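Local coordinates for protein glycerol kinase, putative (Plasmodium falciparum, PDB 2W40) that probably phosphorylates glycerol with ATP to give sn-glycerol 3-phosphate, as an FGGY-family kinase of the sugar kinase/Hsp70/actin superfamily, at residues I89-I94 with N168-F173; G262-T267 with E406-L411; V346-A351 with R382-G387. All blocks are in the same frame, centred on the assembly; numbering follows the deposited sequence.

Contact 1: residues I89-I94 with N168-F173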
loop_
_atom_site.group_PDB
_atom_site.type_symbol
_atom_site.label_atom_id
_atom_site.label_comp_id
_atom_site.label_asym_id
_atom_site.label_seq_id
_atom_site.Cartn_x
_atom_site.Cartn_y
_atom_site.Cartn_z
ATOM N N ILE C 89 -0.863 -0.248 32.726
ATOM C CA ILE C 89 -0.185 0.957 33.334
ATOM C C ILE C 89 0.370 0.450 34.693
ATOM O O ILE C 89 -0.270 -0.290 35.431
ATOM C CB ILE C 89 -1.120 2.161 33.542
ATOM C CG1 ILE C 89 -1.827 2.575 32.242
ATOM C CG2 ILE C 89 -0.376 3.408 34.121
ATOM C CD1 ILE C 89 -3.191 3.144 32.647
ATOM N N ILE C 90 1.573 0.918 34.994
ATOM C CA ILE C 90 2.204 0.705 36.312
ATOM C C ILE C 90 2.374 2.147 36.890
ATOM O O ILE C 90 2.948 3.079 36.242
ATOM C CB ILE C 90 3.546 -0.066 36.271
ATOM C CG1 ILE C 90 3.337 -1.400 35.533
ATOM C CG2 ILE C 90 4.145 -0.298 37.680
ATOM C CD1 ILE C 90 4.584 -2.299 35.381
ATOM N N TRP C 91 1.824 2.326 38.086
ATOM C CA TRP C 91 1.862 3.637 38.709
ATOM C C TRP C 91 2.285 3.574 40.180
ATOM O O TRP C 91 2.337 2.538 40.773
ATOM C CB TRP C 91 0.528 4.378 38.628
ATOM C CG TRP C 91 -0.695 3.761 39.259
ATOM C CD1 TRP C 91 -1.216 4.038 40.490
ATOM C CD2 TRP C 91 -1.649 2.830 38.641
ATOM N NE1 TRP C 91 -2.351 3.329 40.716
ATOM C CE2 TRP C 91 -2.678 2.594 39.599
ATOM C CE3 TRP C 91 -1.696 2.156 37.425
ATOM C CZ2 TRP C 91 -3.778 1.769 39.315
ATOM C CZ3 TRP C 91 -2.803 1.329 37.141
ATOM C CH2 TRP C 91 -3.826 1.145 38.072
ATOM N N ASP C 92 2.647 4.740 40.719
ATOM C CA ASP C 92 3.000 4.898 42.112
ATOM C C ASP C 92 1.706 4.839 42.972
ATOM O O ASP C 92 0.779 5.621 42.737
ATOM C CB ASP C 92 3.688 6.245 42.375
ATOM C CG ASP C 92 4.001 6.434 43.845
ATOM O OD1 ASP C 92 4.701 5.608 44.412
ATOM O OD2 ASP C 92 3.608 7.466 44.379
ATOM N N ARG C 93 1.656 3.967 43.967
ATOM C CA ARG C 93 0.486 3.812 44.816
ATOM C C ARG C 93 0.069 5.075 45.570
ATOM O O ARG C 93 -1.095 5.474 45.622
ATOM C CB ARG C 93 0.791 2.695 45.797
ATOM C CG ARG C 93 -0.305 2.387 46.804
ATOM C CD ARG C 93 -0.114 1.036 47.458
ATOM N NE ARG C 93 1.240 0.815 47.958
ATOM C CZ ARG C 93 1.750 1.412 49.016
ATOM N NH1 ARG C 93 1.034 2.308 49.707
ATOM N NH2 ARG C 93 2.973 1.147 49.367
ATOM N N ILE C 94 1.049 5.709 46.179
ATOM C CA ILE C 94 0.754 6.819 47.107
ATOM C C ILE C 94 0.367 8.082 46.367
ATOM O O ILE C 94 -0.632 8.721 46.745
ATOM C CB ILE C 94 1.893 7.094 48.051
ATOM C CG1 ILE C 94 2.075 5.939 49.003
ATOM C CG2 ILE C 94 1.593 8.438 48.833
ATOM C CD1 ILE C 94 0.903 5.615 49.885
ATOM N N ASN C 168 -9.333 -0.573 33.610
ATOM C CA ASN C 168 -10.374 -0.559 34.608
ATOM C C ASN C 168 -9.891 -0.216 35.986
ATOM O O ASN C 168 -10.470 0.633 36.669
ATOM C CB ASN C 168 -11.113 -1.872 34.705
ATOM C CG ASN C 168 -10.235 -3.047 35.014
ATOM O OD1 ASN C 168 -9.167 -3.211 34.379
ATOM N ND2 ASN C 168 -10.710 -3.941 35.884
ATOM N N THR C 169 -8.760 -0.862 36.381
ATOM C CA THR C 169 -8.091 -0.592 37.644
ATOM C C THR C 169 -7.653 0.876 37.767
ATOM O O THR C 169 -7.804 1.528 38.844
ATOM C CB THR C 169 -6.937 -1.565 37.841
ATOM O OG1 THR C 169 -7.430 -2.886 37.699
ATOM C CG2 THR C 169 -6.297 -1.385 39.277
ATOM N N TRP C 170 -7.118 1.409 36.663
ATOM C CA TRP C 170 -6.654 2.781 36.596
ATOM C C TRP C 170 -7.885 3.761 36.853
ATOM O O TRP C 170 -7.798 4.718 37.648
ATOM C CB TRP C 170 -5.983 3.008 35.258
ATOM C CG TRP C 170 -5.521 4.394 34.952
ATOM C CD1 TRP C 170 -5.962 5.190 33.918
ATOM C CD2 TRP C 170 -4.562 5.195 35.690
ATOM N NE1 TRP C 170 -5.302 6.421 33.941
ATOM C CE2 TRP C 170 -4.471 6.469 35.025
ATOM C CE3 TRP C 170 -3.810 4.963 36.851
ATOM C CZ2 TRP C 170 -3.596 7.484 35.443
ATOM C CZ3 TRP C 170 -2.952 5.952 37.280
ATOM C CH2 TRP C 170 -2.835 7.214 36.583
ATOM N N LEU C 171 -8.952 3.547 36.136
ATOM C CA LEU C 171 -10.116 4.411 36.269
ATOM C C LEU C 171 -10.672 4.370 37.684
ATOM O O LEU C 171 -10.991 5.386 38.269
ATOM C CB LEU C 171 -11.158 4.014 35.212
ATOM C CG LEU C 171 -11.121 4.643 33.856
ATOM C CD1 LEU C 171 -9.740 4.854 33.256
ATOM C CD2 LEU C 171 -12.177 4.082 32.886
ATOM N N ILE C 172 -10.824 3.185 38.253
ATOM C CA ILE C 172 -11.420 3.040 39.578
ATOM C C ILE C 172 -10.484 3.662 40.631
ATOM O O ILE C 172 -10.931 4.424 41.507
ATOM C CB ILE C 172 -11.695 1.508 39.893
ATOM C CG1 ILE C 172 -12.825 0.919 38.949
ATOM C CG2 ILE C 172 -11.948 1.330 41.412
ATOM C CD1 ILE C 172 -12.901 -0.649 39.085
ATOM N N PHE C 173 -9.179 3.450 40.477
ATOM C CA PHE C 173 -8.194 4.032 41.396
ATOM C C PHE C 173 -8.312 5.543 41.406
ATOM O O PHE C 173 -8.348 6.156 42.490
ATOM C CB PHE C 173 -6.820 3.586 40.950
ATOM C CG PHE C 173 -5.710 4.130 41.747
ATOM C CD1 PHE C 173 -5.227 3.382 42.820
ATOM C CD2 PHE C 173 -5.239 5.429 41.494
ATOM C CE1 PHE C 173 -4.199 3.919 43.610
ATOM C CE2 PHE C 173 -4.128 5.938 42.268
ATOM C CZ PHE C 173 -3.637 5.172 43.296
#
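Three aromatic rings carry this contact, with Trp-91 of strand 88-92 wedged between Trp-170 and Phe-173 of helix 167-176. Both ring pairs are edge-to-face, but Trp-91 plays a different part in each. To Trp-170 it offers a face: CE3 of Trp-170 stands over the indole at 3.5 Å from CD2 of Trp-91, the planes turned 64° apart. To Phe-173 it offers its edge, and NE1 of Trp-91 points at the centre of the phenyl face, 3.4 Å from CZ. The first torsion of Trp-91 (chi1 60°) sets CG between backbone N and carbonyl carbon, which turns the indole face to Trp-170 and its N-H edge to Phe-173. Aliphatic groups fill in around the rings. Ile-89 lays CD1 over the five-membered ring of Trp-170, a CH-pi contact of 3.7 Å to the centroid, while CG2 of Thr-169 meets the rim of Trp-91 at CH2, 3.7 Å away. At the edge of Phe-173, O of Arg-93 lies in the ring plane, 3.5 Å from CZ. The indole N-H of Trp-170 is bonded to O of Pro-49. The whole is a buried aromatic cluster, joining the two-stranded antiparallel sheet 88-92/162-166 to the helix that follows its second strand.

Contact 2: residues G262-T267 with E406-L411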
loop_
_atom_site.group_PDB
_atom_site.type_symbol
_atom_site.label_atom_id
_atom_site.label_comp_id
_atom_site.label_asym_id
_atom_site.label_seq_id
_atom_site.Cartn_x
_atom_site.Cartn_y
_atom_site.Cartn_z
ATOM N N GLY C 262 -23.198 -21.989 23.834
ATOM C CA GLY C 262 -23.209 -21.998 22.407
ATOM C C GLY C 262 -23.581 -20.725 21.665
ATOM O O GLY C 262 -23.443 -20.663 20.452
ATOM N N GLU C 263 -24.116 -19.763 22.356
ATOM C CA GLU C 263 -24.390 -18.518 21.779
ATOM C C GLU C 263 -23.079 -17.747 21.595
ATOM O O GLU C 263 -22.177 -17.792 22.499
ATOM C CB GLU C 263 -25.315 -17.681 22.606
ATOM C CG GLU C 263 -26.786 -18.214 22.771
ATOM C CD GLU C 263 -27.674 -17.153 23.361
ATOM O OE1 GLU C 263 -27.673 -16.979 24.601
ATOM O OE2 GLU C 263 -28.310 -16.389 22.539
ATOM N N ALA C 264 -23.056 -17.017 20.488
ATOM C CA ALA C 264 -21.849 -16.283 19.999
ATOM C C ALA C 264 -22.142 -14.890 19.507
ATOM O O ALA C 264 -23.169 -14.657 18.878
ATOM C CB ALA C 264 -21.161 -16.999 18.938
ATOM N N LYS C 265 -21.214 -13.961 19.769
ATOM C CA LYS C 265 -21.312 -12.595 19.227
ATOM C C LYS C 265 -19.973 -12.223 18.599
ATOM O O LYS C 265 -18.926 -12.760 18.936
ATOM C CB LYS C 265 -21.714 -11.617 20.258
ATOM C CG LYS C 265 -20.636 -11.385 21.385
ATOM C CD LYS C 265 -19.722 -10.162 21.025
ATOM C CE LYS C 265 -18.580 -9.969 22.009
ATOM N NZ LYS C 265 -17.535 -9.166 21.387
ATOM N N CYS C 266 -20.026 -11.223 17.766
ATOM C CA CYS C 266 -18.853 -10.617 17.161
ATOM C C CYS C 266 -19.006 -9.107 17.170
ATOM O O CYS C 266 -20.004 -8.584 16.683
ATOM C CB CYS C 266 -18.661 -11.157 15.776
ATOM S SG CYS C 266 -17.145 -10.569 15.029
ATOM N N THR C 267 -18.049 -8.402 17.799
ATOM C CA THR C 267 -17.999 -6.985 17.845
ATOM C C THR C 267 -16.960 -6.462 16.874
ATOM O O THR C 267 -15.816 -6.930 16.891
ATOM C CB THR C 267 -17.668 -6.478 19.307
ATOM O OG1 THR C 267 -18.663 -6.961 20.278
ATOM C CG2 THR C 267 -17.609 -4.972 19.358
ATOM N N GLU C 406 -20.894 -28.240 13.026
ATOM C CA GLU C 406 -20.677 -28.012 11.598
ATOM C C GLU C 406 -20.911 -26.553 11.251
ATOM O O GLU C 406 -20.255 -26.013 10.350
ATOM C CB GLU C 406 -21.643 -28.898 10.799
ATOM C CG GLU C 406 -20.953 -29.627 9.681
ATOM C CD GLU C 406 -20.564 -31.052 10.050
ATOM O OE1 GLU C 406 -19.466 -31.256 10.660
ATOM O OE2 GLU C 406 -21.337 -31.987 9.664
ATOM N N MET C 407 -21.777 -25.873 11.989
ATOM C CA MET C 407 -22.077 -24.458 11.741
ATOM C C MET C 407 -22.586 -23.707 12.973
ATOM O O MET C 407 -23.076 -24.299 13.928
ATOM C CB MET C 407 -23.176 -24.347 10.633
ATOM C CG MET C 407 -24.516 -25.180 11.011
ATOM S SD MET C 407 -26.051 -24.329 11.571
ATOM C CE MET C 407 -26.639 -23.593 10.035
ATOM N N LEU C 408 -22.480 -22.368 12.968
ATOM C CA LEU C 408 -23.187 -21.567 13.956
ATOM C C LEU C 408 -24.572 -21.238 13.409
ATOM O O LEU C 408 -24.691 -20.824 12.260
ATOM C CB LEU C 408 -22.412 -20.240 14.212
ATOM C CG LEU C 408 -21.322 -20.204 15.224
ATOM C CD1 LEU C 408 -20.669 -18.789 15.090
ATOM C CD2 LEU C 408 -21.773 -20.489 16.693
ATOM N N HIS C 409 -25.614 -21.331 14.241
ATOM C CA HIS C 409 -26.968 -20.974 13.770
ATOM C C HIS C 409 -27.171 -19.488 13.494
ATOM O O HIS C 409 -27.833 -19.091 12.495
ATOM C CB HIS C 409 -28.056 -21.537 14.718
ATOM C CG HIS C 409 -28.169 -23.024 14.630
ATOM N ND1 HIS C 409 -28.505 -23.674 13.451
ATOM C CD2 HIS C 409 -27.919 -23.999 15.541
ATOM C CE1 HIS C 409 -28.483 -24.985 13.653
ATOM N NE2 HIS C 409 -28.131 -25.210 14.912
ATOM N N VAL C 410 -26.600 -18.641 14.366
ATOM C CA VAL C 410 -26.572 -17.240 14.065
ATOM C C VAL C 410 -25.297 -16.693 14.743
ATOM O O VAL C 410 -24.822 -17.278 15.755
ATOM C CB VAL C 410 -27.801 -16.520 14.451
ATOM C CG1 VAL C 410 -27.992 -16.450 16.025
ATOM C CG2 VAL C 410 -27.773 -15.156 13.907
ATOM N N LEU C 411 -24.742 -15.643 14.151
ATOM C CA LEU C 411 -23.698 -14.876 14.772
ATOM C C LEU C 411 -24.314 -13.551 15.012
ATOM O O LEU C 411 -24.708 -12.901 14.051
ATOM C CB LEU C 411 -22.439 -14.774 13.839
ATOM C CG LEU C 411 -21.205 -14.045 14.470
ATOM C CD1 LEU C 411 -20.785 -14.800 15.794
ATOM C CD2 LEU C 411 -20.026 -13.930 13.358
HETATM O O HOH W 1 -25.535 -17.122 18.717
#
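Leu-411, at the start of strand 411-414, reaches across to strand 264-268 with both of its methyls. CG lies anti to the backbone N (chi1 -176°), and from there the branch splits: CD1 goes to CB of Ala-264 at 3.9 Å and comes equally close to the carbonyl carbon of Lys-265, while CD2 goes to CB of Cys-266, again at 3.9 Å. The leucine thus straddles two residues whose CB atoms point toward segment 406-411, with Lys-265, between them, pointing away from that segment.

Besides Leu-411, the methyl of Ala-264 meets CD2 of Leu-408 at 4.2 Å, and that same CD2 lies 4.1 Å from O of Gly-262, so Leu-408 packs where the strand begins. Ile-276 of the adjoining strand and Leu-399 of helix 377-403 also pack on Leu-408, while Leu-274 packs on Leu-411.

Between the backbones the link is a water, which accepts from N of Ala-264 at 3.0 Å and donates to O of Val-410 at 3.1 Å, just before direct pairing begins: Ala-264 and Cys-266 both bond to the backbone of Arg-412. The chemistry is therefore that of two inner parallel strands coming together: apolar packing on Leu-408 and Leu-411 lies beside a water that satisfies an amide and a carbonyl not yet directly paired.

Contact 3: residues V346-A351 with R382-G387. With EDO (1,2-ethanediol), chain B.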
loop_
_atom_site.group_PDB
_atom_site.type_symbol
_atom_site.label_atom_id
_atom_site.label_comp_id
_atom_site.label_asym_id
_atom_site.label_seq_id
_atom_site.Cartn_x
_atom_site.Cartn_y
_atom_site.Cartn_z
ATOM N N VAL C 346 -6.673 -7.139 -5.776
ATOM C CA VAL C 346 -5.816 -6.660 -4.670
ATOM C C VAL C 346 -6.209 -7.367 -3.366
ATOM O O VAL C 346 -7.426 -7.532 -3.067
ATOM C CB VAL C 346 -5.885 -5.119 -4.488
ATOM C CG1 VAL C 346 -5.123 -4.610 -3.200
ATOM C CG2 VAL C 346 -5.303 -4.448 -5.811
ATOM N N ILE C 347 -5.206 -7.760 -2.573
ATOM C CA ILE C 347 -5.415 -8.316 -1.276
ATOM C C ILE C 347 -4.586 -7.524 -0.336
ATOM O O ILE C 347 -3.406 -7.219 -0.604
ATOM C CB ILE C 347 -5.061 -9.837 -1.190
ATOM C CG1 ILE C 347 -5.890 -10.614 -2.188
ATOM C CG2 ILE C 347 -5.106 -10.361 0.247
ATOM C CD1 ILE C 347 -5.475 -11.912 -2.470
ATOM N N PHE C 348 -5.159 -7.279 0.803
ATOM C CA PHE C 348 -4.500 -6.499 1.901
ATOM C C PHE C 348 -4.513 -7.384 3.132
ATOM O O PHE C 348 -5.583 -7.617 3.691
ATOM C CB PHE C 348 -5.264 -5.184 2.152
ATOM C CG PHE C 348 -4.501 -4.099 2.903
ATOM C CD1 PHE C 348 -4.758 -2.792 2.619
ATOM C CD2 PHE C 348 -3.624 -4.354 3.913
ATOM C CE1 PHE C 348 -4.156 -1.801 3.308
ATOM C CE2 PHE C 348 -2.942 -3.359 4.544
ATOM C CZ PHE C 348 -3.242 -2.055 4.261
ATOM N N VAL C 349 -3.337 -7.854 3.548
ATOM C CA VAL C 349 -3.259 -8.670 4.734
ATOM C C VAL C 349 -3.043 -7.688 5.881
ATOM O O VAL C 349 -1.956 -7.182 5.997
ATOM C CB VAL C 349 -2.151 -9.757 4.666
ATOM C CG1 VAL C 349 -2.051 -10.531 5.975
ATOM C CG2 VAL C 349 -2.323 -10.656 3.456
ATOM N N PRO C 350 -4.113 -7.348 6.662
ATOM C CA PRO C 350 -4.070 -6.215 7.612
ATOM C C PRO C 350 -3.409 -6.742 8.932
ATOM O O PRO C 350 -4.097 -7.418 9.810
ATOM C CB PRO C 350 -5.575 -5.861 7.841
ATOM C CG PRO C 350 -6.363 -6.759 6.904
ATOM C CD PRO C 350 -5.432 -7.969 6.691
ATOM N N ALA C 351 -2.107 -6.622 8.966
ATOM C CA ALA C 351 -1.237 -7.313 10.009
ATOM C C ALA C 351 -0.282 -6.261 10.585
ATOM O O ALA C 351 0.857 -6.540 10.848
ATOM C CB ALA C 351 -0.500 -8.546 9.506
ATOM N N ARG C 382 -11.177 -1.126 0.242
ATOM C CA ARG C 382 -12.026 -2.329 0.164
ATOM C C ARG C 382 -11.259 -3.570 0.541
ATOM O O ARG C 382 -11.781 -4.413 1.232
ATOM C CB ARG C 382 -12.681 -2.451 -1.237
ATOM C CG ARG C 382 -13.551 -3.649 -1.329
ATOM C CD ARG C 382 -14.259 -3.840 -2.644
ATOM N NE ARG C 382 -14.865 -5.136 -2.501
ATOM C CZ ARG C 382 -16.144 -5.415 -2.327
ATOM N NH1 ARG C 382 -17.098 -4.492 -2.508
ATOM N NH2 ARG C 382 -16.460 -6.656 -2.045
ATOM N N ALA C 383 -9.994 -3.647 0.120
ATOM C CA ALA C 383 -9.220 -4.887 0.315
ATOM C C ALA C 383 -8.980 -5.016 1.862
ATOM O O ALA C 383 -8.971 -6.087 2.442
ATOM C CB ALA C 383 -7.818 -4.825 -0.489
ATOM N N LEU C 384 -8.708 -3.867 2.504
ATOM C CA LEU C 384 -8.445 -3.896 3.992
ATOM C C LEU C 384 -9.743 -4.470 4.689
ATOM O O LEU C 384 -9.670 -5.383 5.521
ATOM C CB LEU C 384 -8.037 -2.575 4.587
ATOM C CG LEU C 384 -7.775 -2.619 6.078
ATOM C CD1 LEU C 384 -6.544 -1.833 6.537
ATOM C CD2 LEU C 384 -9.034 -2.237 6.888
ATOM N N LEU C 385 -10.897 -3.981 4.217
ATOM C CA LEU C 385 -12.197 -4.371 4.791
ATOM C C LEU C 385 -12.464 -5.831 4.519
ATOM O O LEU C 385 -12.822 -6.616 5.410
ATOM C CB LEU C 385 -13.264 -3.473 4.198
ATOM C CG LEU C 385 -13.191 -2.026 4.708
ATOM C CD1 LEU C 385 -14.299 -1.222 3.963
ATOM C CD2 LEU C 385 -13.309 -1.896 6.219
ATOM N N GLU C 386 -12.151 -6.266 3.298
ATOM C CA GLU C 386 -12.244 -7.672 2.976
ATOM C C GLU C 386 -11.370 -8.508 3.866
ATOM O O GLU C 386 -11.775 -9.604 4.272
ATOM C CB GLU C 386 -11.987 -7.937 1.510
ATOM C CG GLU C 386 -12.997 -7.340 0.493
ATOM C CD GLU C 386 -12.851 -7.942 -0.918
ATOM O OE1 GLU C 386 -11.866 -8.724 -1.196
ATOM O OE2 GLU C 386 -13.730 -7.614 -1.792
ATOM N N GLY C 387 -10.152 -8.054 4.087
ATOM C CA GLY C 387 -9.237 -8.764 5.018
ATOM C C GLY C 387 -9.772 -8.990 6.438
ATOM O O GLY C 387 -9.423 -9.951 7.090
HETATM C C1 EDO B . -10.684 -11.397 -2.783
HETATM O O1 EDO B . -12.035 -11.005 -2.438
HETATM C C2 EDO B . -10.150 -10.452 -3.880
HETATM O O2 EDO B . -10.929 -10.580 -5.112
HETATM O O HOH W 2 -9.257 -8.312 -0.943
HETATM O O HOH W 3 -7.710 -8.350 1.384
#
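An inverse gamma turn centred on Pro-350 ends the short strand 347-349, and strand and turn together pack against helix 377-403 in the C-terminal FGGY domain. Phe-348 and Leu-384 run side by side, pointing the same way. With CG anti to the backbone N in both (chi1 -161° and 180°), the phenyl ring stands alongside the leucine, its CD1 3.8 Å from CB of Leu-384; CD1 of Leu-384 lies over one ring face in a CH-pi contact, 4.2 Å from the centroid and toward the rim. Ala-383 packs against the strand, its CB 3.7 Å from CB of Phe-348 and also against CG1 of Val-346. Farther along, the bare backbone of Gly-387 lets the helix approach closely, CG of Pro-350 being 4.0 Å from its CA.

Water does the polar bridging. One accepts from N of Phe-348 and also lies 2.8 Å from O of Ala-383, within bonding reach; another links O of Val-346 to OE1 of Glu-386, which also takes a bond from O1 of a 1,2-ethanediol probably left from crystallisation. OE2 has separate partners: NE and NH2 of Arg-382 both reach its anti side in a salt bridge within the helix, NE at 2.8 Å.

Strand 366-371 pairs with strand 347-349, helix 482-500 packs on Ile-347 and Val-349, and Met-371 of the second subunit touches Phe-348.

How the contacts relate
From the N terminus, contact 1 comes first: 73 residues, about half of them helical, lie between 89-94 and 168-173, and the loop closes within the N-terminal FGGY range. Contact 2 opens only later, at 262-267, and closes a much longer loop of 138 residues at 406-411, bringing neighbouring strands of the seven-stranded sheet together. Contact 3 nests inside that loop, with 30 residues between 346-351 and 382-387. Helix 377-403, which carries the second of these segments, leads on toward 406-411, so it connects contacts 3 and 2, whose nearest atoms are about 11 Å apart. Contact 1 lies across the chain's centre from both, its centre about 36 Å from that of contact 2.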